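Local coordinates for iron-chelator utilization protein (Thermobifida fusca TM51, PDB 4YHB) that binds FAD and probably serves as a flavin-dependent reductase that frees iron from siderophores such as fuscachelin, at residues E11-N24 and V35-D48. Residues are numbered along the deposited sequence; the frame is centred on the assembly and turned at random.
Sequences EMYPLKSRLLEVVN and VDLGGSDIAGLRSD
Two 2.9 Å backbone hydrogen bonds, Glu21 N to Gly38 O and Gly38 N to Glu21 O, pair hairpin strands 17-29 and 32-38 of the FAD-binding barrel. Asp36 O accepts bonds from Val23 N and, weakly, Asn24 N, making a classic beta bulge. Asn24 ND2 gives a nearly straight bond (2.8 Å, 173°) to the anti lone pair of Asp36 OD2, while Thr102 holds OD1.

On the sheet face they share, Val22 CG2 meets Leu37 CD2 at 3.7 Å. Leu20 packs CB on Leu37 CB and CD2 on Ile42 CB.

Beyond strand 32-38, Asp41 OD2 accepts a hydrogen bond from Leu19 N. Stretched out to NE, Arg18 passes Asp41, and its NH2 reaches Ala43 O at 3.0 Å, in the guanidinium plane. NE bonds weakly to Asp41 O.

Arg46 CB lies over one face of the Tyr13 ring, 4.0 Å from its centroid. A bend at chi3 (54°) sets Tyr13 CE2 over the centre of the guanidinium face, planes 53° apart. Arg46 forms salt bridges from NH1 to Glu11 OE2 and from NH2 to Asp48 OD2. Tyr13 OH donates to the same oxygen (2.7 Å). Arg46 thus probably offsets the like charges of Glu11 and Asp48.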
ATOM      1  N   GLU A  11      -9.387  14.459   4.424  1.00 33.99           N
ATOM      2  CA  GLU A  11      -8.705  15.735   4.317  1.00 31.50           C
ATOM      3  C   GLU A  11      -7.876  15.775   3.034  1.00 36.34           C
ATOM      4  O   GLU A  11      -7.096  14.865   2.762  1.00 33.11           O
ATOM      5  CB  GLU A  11      -7.815  15.978   5.536  1.00 31.05           C
ATOM      6  CG  GLU A  11      -6.884  17.164   5.367  1.00 39.13           C
ATOM      7  CD  GLU A  11      -6.012  17.423   6.584  1.00 45.25           C
ATOM      8  OE1 GLU A  11      -5.957  16.559   7.484  1.00 43.85           O
ATOM      9  OE2 GLU A  11      -5.380  18.503   6.639  1.00 46.41           O
ATOM     10  N   MET A  12      -8.045  16.824   2.241  1.00 34.13           N
ATOM     11  CA  MET A  12      -7.271  16.962   1.015  1.00 29.86           C
ATOM     12  C   MET A  12      -5.922  17.620   1.277  1.00 29.13           C
ATOM     13  O   MET A  12      -5.787  18.467   2.161  1.00 30.55           O
ATOM     14  CB  MET A  12      -8.052  17.762  -0.034  1.00 38.49           C
ATOM     15  CG  MET A  12      -9.429  17.196  -0.336  1.00 38.95           C
ATOM     16  SD  MET A  12      -9.391  15.513  -0.995  1.00 49.26           S
ATOM     17  CE  MET A  12      -8.676  15.797  -2.613  1.00 41.62           C
ATOM     18  N   TYR A  13      -4.921  17.201   0.513  1.00 28.68           N
ATOM     19  CA  TYR A  13      -3.614  17.848   0.500  1.00 28.55           C
ATOM     20  C   TYR A  13      -3.465  18.628  -0.791  1.00 27.47           C
ATOM     21  O   TYR A  13      -3.980  18.204  -1.832  1.00 30.24           O
ATOM     22  CB  TYR A  13      -2.474  16.835   0.568  1.00 29.74           C
ATOM     23  CG  TYR A  13      -2.389  15.972   1.800  1.00 32.86           C
ATOM     24  CD1 TYR A  13      -1.904  14.674   1.705  1.00 28.44           C
ATOM     25  CD2 TYR A  13      -2.724  16.462   3.058  1.00 32.72           C
ATOM     26  CE1 TYR A  13      -1.787  13.874   2.819  1.00 28.78           C
ATOM     27  CE2 TYR A  13      -2.611  15.668   4.188  1.00 33.15           C
ATOM     28  CZ  TYR A  13      -2.137  14.371   4.057  1.00 30.71           C
ATOM     29  OH  TYR A  13      -2.013  13.564   5.156  1.00 26.64           O
ATOM     30  N   PRO A  14      -2.729  19.745  -0.746  1.00 29.31           N
ATOM     31  CA  PRO A  14      -2.353  20.414  -1.996  1.00 29.88           C
ATOM     32  C   PRO A  14      -1.409  19.546  -2.832  1.00 30.31           C
ATOM     33  O   PRO A  14      -0.502  18.890  -2.309  1.00 28.41           O
ATOM     34  CB  PRO A  14      -1.663  21.697  -1.525  1.00 30.71           C
ATOM     35  CG  PRO A  14      -1.230  21.424  -0.127  1.00 38.71           C
ATOM     36  CD  PRO A  14      -2.221  20.447   0.445  1.00 34.19           C
ATOM     37  N   LEU A  15      -1.642  19.540  -4.134  1.00 24.02           N
ATOM     38  CA  LEU A  15      -0.875  18.729  -5.071  1.00 24.78           C
ATOM     39  C   LEU A  15       0.399  19.448  -5.484  1.00 28.59           C
ATOM     40  O   LEU A  15       0.372  20.652  -5.733  1.00 28.51           O
ATOM     41  CB  LEU A  15      -1.737  18.425  -6.305  1.00 25.81           C
ATOM     42  CG  LEU A  15      -1.692  17.051  -6.963  1.00 33.25           C
ATOM     43  CD1 LEU A  15      -1.824  15.954  -5.920  1.00 27.18           C
ATOM     44  CD2 LEU A  15      -2.805  16.941  -8.012  1.00 29.92           C
ATOM     45  N   LYS A  16       1.522  18.740  -5.549  1.00 24.32           N
ATOM     46  CA  LYS A  16       2.718  19.324  -6.158  1.00 31.81           C
ATOM     47  C   LYS A  16       3.586  18.234  -6.769  1.00 28.92           C
ATOM     48  O   LYS A  16       3.636  17.100  -6.279  1.00 29.21           O
ATOM     49  CB  LYS A  16       3.523  20.168  -5.146  1.00 34.58           C
ATOM     50  CG  LYS A  16       4.819  20.746  -5.745  1.00 46.22           C
ATOM     51  CD  LYS A  16       5.433  21.877  -4.925  1.00 56.83           C
ATOM     52  CE  LYS A  16       6.517  22.618  -5.726  1.00 64.25           C
ATOM     53  NZ  LYS A  16       7.288  21.718  -6.648  1.00 65.57           N
ATOM     54  N   SER A  17       4.245  18.581  -7.869  1.00 26.57           N
ATOM     55  CA  SER A  17       5.117  17.656  -8.565  1.00 25.13           C
ATOM     56  C   SER A  17       6.467  17.671  -7.875  1.00 31.52           C
ATOM     57  O   SER A  17       7.130  18.699  -7.828  1.00 26.60           O
ATOM     58  CB  SER A  17       5.244  18.043 -10.042  1.00 29.20           C
ATOM     59  OG  SER A  17       6.147  17.197 -10.732  1.00 31.33           O
ATOM     60  N   ARG A  18       6.862  16.535  -7.316  1.00 25.70           N
ATOM     61  CA  ARG A  18       8.146  16.439  -6.646  1.00 22.93           C
ATOM     62  C   ARG A  18       9.073  15.510  -7.408  1.00 25.77           C
ATOM     63  O   ARG A  18       8.641  14.483  -7.949  1.00 27.62           O
ATOM     64  CB  ARG A  18       7.971  15.955  -5.198  1.00 21.39           C
ATOM     65  CG  ARG A  18       7.140  16.879  -4.323  1.00 26.19           C
ATOM     66  CD  ARG A  18       7.047  16.382  -2.877  1.00 28.58           C
ATOM     67  NE  ARG A  18       6.633  17.465  -1.988  1.00 27.06           N
ATOM     68  CZ  ARG A  18       5.368  17.834  -1.804  1.00 32.64           C
ATOM     69  NH1 ARG A  18       4.395  17.202  -2.447  1.00 30.38           N
ATOM     70  NH2 ARG A  18       5.072  18.840  -0.989  1.00 33.77           N
ATOM     71  N   LEU A  19      10.348  15.868  -7.460  1.00 23.89           N
ATOM     72  CA  LEU A  19      11.360  14.955  -7.977  1.00 25.19           C
ATOM     73  C   LEU A  19      12.232  14.497  -6.819  1.00 24.92           C
ATOM     74  O   LEU A  19      12.927  15.307  -6.210  1.00 22.96           O
ATOM     75  CB  LEU A  19      12.204  15.622  -9.066  1.00 28.06           C
ATOM     76  CG  LEU A  19      13.280  14.731  -9.702  1.00 28.15           C
ATOM     77  CD1 LEU A  19      12.660  13.537 -10.409  1.00 21.16           C
ATOM     78  CD2 LEU A  19      14.163  15.532 -10.659  1.00 34.78           C
ATOM     79  N   LEU A  20      12.187  13.204  -6.499  1.00 20.82           N
ATOM     80  CA  LEU A  20      12.938  12.704  -5.356  1.00 19.67           C
ATOM     81  C   LEU A  20      13.976  11.689  -5.794  1.00 19.83           C
ATOM     82  O   LEU A  20      13.873  11.100  -6.863  1.00 20.18           O
ATOM     83  CB  LEU A  20      12.003  12.082  -4.317  1.00 21.33           C
ATOM     84  CG  LEU A  20      10.955  13.001  -3.700  1.00 21.74           C
ATOM     85  CD1 LEU A  20      10.198  12.248  -2.631  1.00 19.08           C
ATOM     86  CD2 LEU A  20      11.623  14.255  -3.100  1.00 23.12           C
ATOM     87  N   GLU A  21      14.973  11.484  -4.942  1.00 20.90           N
ATOM     88  CA  GLU A  21      16.127  10.658  -5.282  1.00 19.85           C
ATOM     89  C   GLU A  21      16.294   9.567  -4.247  1.00 18.72           C
ATOM     90  O   GLU A  21      16.114   9.813  -3.057  1.00 19.84           O
ATOM     91  CB  GLU A  21      17.389  11.529  -5.359  1.00 23.33           C
ATOM     92  CG  GLU A  21      18.672  10.785  -5.668  1.00 28.56           C
ATOM     93  CD  GLU A  21      19.852  11.744  -5.813  1.00 34.16           C
ATOM     94  OE1 GLU A  21      19.617  12.927  -6.143  1.00 39.38           O
ATOM     95  OE2 GLU A  21      21.001  11.311  -5.597  1.00 37.97           O
ATOM     96  N   VAL A  22      16.619   8.359  -4.704  1.00 21.75           N
ATOM     97  CA  VAL A  22      16.857   7.245  -3.791  1.00 19.81           C
ATOM     98  C   VAL A  22      18.095   7.528  -2.932  1.00 20.23           C
ATOM     99  O   VAL A  22      19.182   7.786  -3.444  1.00 21.77           O
ATOM    100  CB  VAL A  22      17.046   5.926  -4.549  1.00 22.08           C
ATOM    101  CG1 VAL A  22      17.321   4.789  -3.571  1.00 17.41           C
ATOM    102  CG2 VAL A  22      15.826   5.611  -5.421  1.00 21.88           C
ATOM    103  N   VAL A  23      17.928   7.484  -1.622  1.00 17.20           N
ATOM    104  CA  VAL A  23      19.067   7.646  -0.723  1.00 20.43           C
ATOM    105  C   VAL A  23      19.481   6.313  -0.081  1.00 21.62           C
ATOM    106  O   VAL A  23      20.675   6.009   0.011  1.00 20.08           O
ATOM    107  CB  VAL A  23      18.752   8.666   0.366  1.00 23.97           C
ATOM    108  CG1 VAL A  23      19.956   8.862   1.261  1.00 29.16           C
ATOM    109  CG2 VAL A  23      18.328  10.007  -0.284  1.00 26.91           C
ATOM    110  N   ASN A  24      18.489   5.533   0.354  1.00 20.33           N
ATOM    111  CA  ASN A  24      18.732   4.219   0.958  1.00 18.13           C
ATOM    112  C   ASN A  24      17.936   3.130   0.248  1.00 20.20           C
ATOM    113  O   ASN A  24      16.802   3.365  -0.184  1.00 17.79           O
ATOM    114  CB  ASN A  24      18.364   4.220   2.443  1.00 19.33           C
ATOM    115  CG  ASN A  24      18.980   5.390   3.206  1.00 27.40           C
ATOM    116  OD1 ASN A  24      20.147   5.732   3.010  1.00 26.24           O
ATOM    117  ND2 ASN A  24      18.195   6.001   4.086  1.00 26.65           N
ATOM    118  N   VAL A  35      12.732   1.368   0.106  1.00 19.47           N
ATOM    119  CA  VAL A  35      13.485   2.449  -0.505  1.00 15.17           C
ATOM    120  C   VAL A  35      13.187   3.745   0.239  1.00 21.65           C
ATOM    121  O   VAL A  35      12.014   4.062   0.471  1.00 18.78           O
ATOM    122  CB  VAL A  35      13.111   2.585  -2.002  1.00 19.16           C
ATOM    123  CG1 VAL A  35      13.797   3.790  -2.642  1.00 22.16           C
ATOM    124  CG2 VAL A  35      13.436   1.292  -2.758  1.00 23.31           C
ATOM    125  N   ASP A  36      14.228   4.483   0.632  1.00 19.19           N
ATOM    126  CA  ASP A  36      14.024   5.828   1.179  1.00 21.26           C
ATOM    127  C   ASP A  36      14.307   6.869   0.099  1.00 22.21           C
ATOM    128  O   ASP A  36      15.386   6.842  -0.501  1.00 20.37           O
ATOM    129  CB  ASP A  36      14.930   6.090   2.390  1.00 21.85           C
ATOM    130  CG  ASP A  36      14.640   5.171   3.572  1.00 32.30           C
ATOM    131  OD1 ASP A  36      13.486   4.704   3.724  1.00 31.44           O
ATOM    132  OD2 ASP A  36      15.584   4.917   4.363  1.00 33.33           O
ATOM    133  N   LEU A  37      13.344   7.772  -0.138  1.00 18.13           N
ATOM    134  CA  LEU A  37      13.463   8.838  -1.137  1.00 18.92           C
ATOM    135  C   LEU A  37      13.623  10.189  -0.438  1.00 19.12           C
ATOM    136  O   LEU A  37      12.922  10.467   0.531  1.00 21.42           O
ATOM    137  CB  LEU A  37      12.231   8.876  -2.052  1.00 21.12           C
ATOM    138  CG  LEU A  37      11.923   7.595  -2.845  1.00 23.45           C
ATOM    139  CD1 LEU A  37      10.502   7.633  -3.407  1.00 24.02           C
ATOM    140  CD2 LEU A  37      12.923   7.486  -3.975  1.00 21.12           C
ATOM    141  N   GLY A  38      14.537  11.020  -0.925  1.00 21.23           N
ATOM    142  CA  GLY A  38      14.759  12.325  -0.317  1.00 19.45           C
ATOM    143  C   GLY A  38      15.030  13.392  -1.354  1.00 24.07           C
ATOM    144  O   GLY A  38      14.940  13.126  -2.552  1.00 21.38           O
ATOM    145  N   GLY A  39      15.383  14.592  -0.892  1.00 25.92           N
ATOM    146  CA  GLY A  39      15.677  15.706  -1.779  1.00 26.63           C
ATOM    147  C   GLY A  39      14.881  16.919  -1.332  1.00 25.06           C
ATOM    148  O   GLY A  39      13.892  16.781  -0.621  1.00 25.56           O
ATOM    149  N   SER A  40      15.306  18.113  -1.737  1.00 28.27           N
ATOM    150  CA  SER A  40      14.659  19.329  -1.260  1.00 28.74           C
ATOM    151  C   SER A  40      13.182  19.430  -1.654  1.00 26.77           C
ATOM    152  O   SER A  40      12.408  20.098  -0.966  1.00 27.01           O
ATOM    153  CB  SER A  40      15.419  20.569  -1.768  1.00 33.44           C
ATOM    154  OG  SER A  40      15.520  20.568  -3.183  1.00 36.57           O
ATOM    155  N   ASP A  41      12.768  18.766  -2.734  1.00 26.63           N
ATOM    156  CA  ASP A  41      11.346  18.804  -3.108  1.00 29.81           C
ATOM    157  C   ASP A  41      10.444  18.196  -2.031  1.00 26.96           C
ATOM    158  O   ASP A  41       9.236  18.410  -2.053  1.00 28.15           O
ATOM    159  CB  ASP A  41      11.078  18.084  -4.442  1.00 26.64           C
ATOM    160  CG  ASP A  41      11.436  18.921  -5.649  1.00 31.56           C
ATOM    161  OD1 ASP A  41      11.842  20.088  -5.452  1.00 34.49           O
ATOM    162  OD2 ASP A  41      11.289  18.427  -6.798  1.00 25.21           O
ATOM    163  N   ILE A  42      11.012  17.449  -1.085  1.00 28.87           N
ATOM    164  CA  ILE A  42      10.174  16.768  -0.095  1.00 25.62           C
ATOM    165  C   ILE A  42       9.541  17.759   0.886  1.00 26.36           C
ATOM    166  O   ILE A  42       8.619  17.409   1.626  1.00 24.91           O
ATOM    167  CB  ILE A  42      10.961  15.685   0.684  1.00 26.92           C
ATOM    168  CG1 ILE A  42      10.016  14.557   1.119  1.00 29.51           C
ATOM    169  CG2 ILE A  42      11.686  16.270   1.881  1.00 28.12           C
ATOM    170  CD1 ILE A  42      10.724  13.359   1.721  1.00 22.77           C
ATOM    171  N   ALA A  43      10.015  19.007   0.873  1.00 32.36           N
ATOM    172  CA  ALA A  43       9.393  20.065   1.666  1.00 25.52           C
ATOM    173  C   ALA A  43       7.892  20.145   1.439  1.00 26.46           C
ATOM    174  O   ALA A  43       7.417  20.111   0.296  1.00 25.84           O
ATOM    175  CB  ALA A  43      10.036  21.426   1.349  1.00 31.25           C
ATOM    176  N   GLY A  44       7.147  20.246   2.535  1.00 26.10           N
ATOM    177  CA  GLY A  44       5.705  20.386   2.470  1.00 30.01           C
ATOM    178  C   GLY A  44       4.955  19.072   2.353  1.00 31.65           C
ATOM    179  O   GLY A  44       3.726  19.040   2.430  1.00 32.75           O
ATOM    180  N   LEU A  45       5.679  17.980   2.144  1.00 27.19           N
ATOM    181  CA  LEU A  45       5.016  16.680   2.033  1.00 27.98           C
ATOM    182  C   LEU A  45       4.357  16.313   3.363  1.00 27.74           C
ATOM    183  O   LEU A  45       4.941  16.524   4.421  1.00 29.25           O
ATOM    184  CB  LEU A  45       6.013  15.595   1.598  1.00 30.03           C
ATOM    185  CG  LEU A  45       5.460  14.180   1.361  1.00 29.31           C
ATOM    186  CD1 LEU A  45       4.513  14.168   0.177  1.00 27.37           C
ATOM    187  CD2 LEU A  45       6.598  13.174   1.150  1.00 29.26           C
ATOM    188  N   ARG A  46       3.139  15.779   3.298  1.00 29.57           N
ATOM    189  CA  ARG A  46       2.404  15.321   4.479  1.00 31.13           C
ATOM    190  C   ARG A  46       1.893  13.886   4.324  1.00 27.55           C
ATOM    191  O   ARG A  46       1.548  13.460   3.226  1.00 25.34           O
ATOM    192  CB  ARG A  46       1.196  16.219   4.761  1.00 35.21           C
ATOM    193  CG  ARG A  46       1.488  17.687   4.980  1.00 39.89           C
ATOM    194  CD  ARG A  46       0.185  18.410   5.314  1.00 46.80           C
ATOM    195  NE  ARG A  46      -0.505  17.767   6.435  1.00 49.92           N
ATOM    196  CZ  ARG A  46      -1.767  18.008   6.779  1.00 47.43           C
ATOM    197  NH1 ARG A  46      -2.493  18.876   6.084  1.00 46.22           N
ATOM    198  NH2 ARG A  46      -2.304  17.377   7.818  1.00 44.51           N
ATOM    199  N   SER A  47       1.806  13.166   5.434  1.00 25.47           N
ATOM    200  CA  SER A  47       1.122  11.878   5.454  1.00 27.25           C
ATOM    201  C   SER A  47       0.600  11.615   6.854  1.00 27.68           C
ATOM    202  O   SER A  47       1.379  11.439   7.786  1.00 32.68           O
ATOM    203  CB  SER A  47       2.050  10.743   5.005  1.00 24.79           C
ATOM    204  OG  SER A  47       1.389   9.487   5.134  1.00 24.33           O
ATOM    205  N   ASP A  48      -0.719  11.596   7.009  1.00 25.04           N
ATOM    206  CA  ASP A  48      -1.306  11.473   8.338  1.00 27.80           C
ATOM    207  C   ASP A  48      -1.843  10.077   8.662  1.00 25.63           C
ATOM    208  O   ASP A  48      -2.036   9.743   9.830  1.00 27.33           O
ATOM    209  CB  ASP A  48      -2.430  12.501   8.507  1.00 27.76           C
ATOM    210  CG  ASP A  48      -1.906  13.919   8.559  1.00 32.10           C
ATOM    211  OD1 ASP A  48      -1.293  14.277   9.582  1.00 31.62           O
ATOM    212  OD2 ASP A  48      -2.088  14.666   7.574  1.00 31.87           O
TER
HETATM  213  O   HOH W   1      13.923  17.108  -4.407  1.00 32.60           O